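Local coordinates for peptidoglycan synthetase penicillin-binding protein 3 (Bifidobacterium adolescentis, PDB 4YE5) that probably binds penicillin and, as a member of the transpeptidase family, probably cross-links peptidoglycan during cell-wall synthesis, at residues H76-G80 with K81-V85. Residues are numbered along the deposited sequence; the frame is centred on the assembly and turned at random.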
loop_
_atom_site.group_PDB
_atom_site.type_symbol
_atom_site.label_atom_id
_atom_site.label_comp_id
_atom_site.label_asym_id
_atom_site.label_seq_id
_atom_site.Cartn_x
_atom_site.Cartn_y
_atom_site.Cartn_z
ATOM N N HIS A 76 17.196 -2.158 -50.090
ATOM C CA HIS A 76 17.891 -3.152 -49.305
ATOM C C HIS A 76 19.263 -3.366 -49.921
ATOM O O HIS A 76 19.404 -3.488 -51.141
ATOM C CB HIS A 76 17.089 -4.457 -49.272
ATOM C CG HIS A 76 15.687 -4.288 -48.772
ATOM N ND1 HIS A 76 14.608 -4.123 -49.620
ATOM C CD2 HIS A 76 15.185 -4.236 -47.515
ATOM C CE1 HIS A 76 13.505 -3.990 -48.905
ATOM N NE2 HIS A 76 13.830 -4.055 -47.624
ATOM N N GLN A 77 20.282 -3.375 -49.070
ATOM C CA GLN A 77 21.645 -3.605 -49.533
ATOM C C GLN A 77 22.499 -4.244 -48.440
ATOM O O GLN A 77 22.203 -4.136 -47.260
ATOM C CB GLN A 77 22.288 -2.301 -50.020
ATOM C CG GLN A 77 22.193 -1.155 -49.030
ATOM C CD GLN A 77 22.792 0.138 -49.569
ATOM O OE1 GLN A 77 23.474 0.141 -50.598
ATOM N NE2 GLN A 77 22.530 1.244 -48.878
ATOM N N ILE A 78 23.544 -4.939 -48.862
ATOM C CA ILE A 78 24.520 -5.479 -47.931
ATOM C C ILE A 78 25.889 -5.086 -48.465
ATOM O O ILE A 78 26.217 -5.389 -49.615
ATOM C CB ILE A 78 24.411 -7.008 -47.813
ATOM C CG1 ILE A 78 23.149 -7.373 -47.027
ATOM C CG2 ILE A 78 25.629 -7.571 -47.073
ATOM C CD1 ILE A 78 22.497 -8.656 -47.471
ATOM N N ASN A 79 26.655 -4.369 -47.644
ATOM C CA ASN A 79 27.961 -3.866 -48.056
ATOM C C ASN A 79 27.867 -3.076 -49.353
ATOM O O ASN A 79 28.728 -3.191 -50.217
ATOM C CB ASN A 79 28.970 -5.014 -48.202
ATOM C CG ASN A 79 29.133 -5.821 -46.911
ATOM O OD1 ASN A 79 29.080 -5.274 -45.808
ATOM N ND2 ASN A 79 29.321 -7.130 -47.052
ATOM N N GLY A 80 26.798 -2.297 -49.492
ATOM C CA GLY A 80 26.633 -1.415 -50.635
ATOM C C GLY A 80 26.215 -2.064 -51.944
ATOM O O GLY A 80 26.312 -1.438 -53.000
ATOM N N LYS A 81 25.751 -3.310 -51.884
ATOM C CA LYS A 81 25.360 -4.057 -53.085
ATOM C C LYS A 81 23.999 -4.724 -52.860
ATOM O O LYS A 81 23.608 -4.952 -51.713
ATOM C CB LYS A 81 26.412 -5.128 -53.423
ATOM C CG LYS A 81 27.821 -4.580 -53.717
ATOM C CD LYS A 81 27.895 -3.906 -55.094
ATOM C CE LYS A 81 29.146 -3.041 -55.234
ATOM N NZ LYS A 81 29.155 -1.914 -54.252
ATOM N N PRO A 82 23.277 -5.042 -53.950
ATOM C CA PRO A 82 21.972 -5.706 -53.811
ATOM C C PRO A 82 22.076 -7.032 -53.064
ATOM O O PRO A 82 23.137 -7.673 -53.062
ATOM C CB PRO A 82 21.546 -5.948 -55.261
ATOM C CG PRO A 82 22.280 -4.882 -56.050
ATOM C CD PRO A 82 23.602 -4.741 -55.357
ATOM N N VAL A 83 20.978 -7.428 -52.434
ATOM C CA VAL A 83 20.954 -8.624 -51.596
ATOM C C VAL A 83 21.238 -9.868 -52.462
ATOM O O VAL A 83 21.979 -10.760 -52.048
ATOM C CB VAL A 83 19.613 -8.743 -50.832
ATOM C CG1 VAL A 83 19.537 -10.044 -50.058
ATOM C CG2 VAL A 83 19.420 -7.537 -49.880
ATOM N N GLY A 84 20.667 -9.906 -53.666
ATOM C CA GLY A 84 21.022 -10.931 -54.644
ATOM C C GLY A 84 20.188 -12.203 -54.634
ATOM O O GLY A 84 20.281 -13.002 -55.546
ATOM N N VAL A 85 19.381 -12.396 -53.595
ATOM C CA VAL A 85 18.462 -13.528 -53.529
ATOM C C VAL A 85 17.115 -12.985 -53.088
ATOM O O VAL A 85 16.994 -11.784 -52.867
ATOM C CB VAL A 85 18.943 -14.616 -52.533
ATOM C CG1 VAL A 85 20.138 -15.377 -53.116
ATOM C CG2 VAL A 85 19.294 -14.003 -51.166
HETATM O O HOH W 1 18.697 -5.776 -52.598
#
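Ile78 and Lys81 face each other as an antiparallel hydrogen-bonded pair closing a tight hairpin-like turn in the loop between helices 56-61 and 87-99, a type I' turn with Asn79 and Gly80, both of positive phi, at its corners. Its two bonds are unequal: Ile78 N reaches Lys81 O at 2.9 Å, nearly straight and in the carbonyl plane, whereas Lys81 N meets Ile78 O at 3.1 Å from well above that plane. Gln77 CA makes a C-H...O contact of 3.2 Å with Lys81 O.

The Lys81 side chain folds back over the turn. CB and CG start beside the Gly80 carbonyl, much as the peptide link dictates; the real return is made by CD, 3.6 Å from Gly80 O, and by NZ, which bends at chi2 (-74°) and chi4 (-63°) bring round to bond Gly80 O at 3.1 Å.

Beyond this pair the two arms of the loop separate, and a water bridges them, donating to His76 O and accepting from Val83 N, 2.8 Å from each. Val83 CG2 packs on His76 CB at 3.9 Å and on Ile78 CD1, while Ala90 and Leu94 of helix 87-99 also touch Val83. The His76 ring is fixed by Thr65 N and Asn135 O.

Backbone bonds thus define this turn, within the dimerisation-domain family region and centred about 56 Å from the chain centre; the water extends the pairing, and a small apolar cluster seats it against helix 87-99. The exposed Lys81 ammonium, 70° out of the Gly80 carbonyl plane, probably adds only modestly.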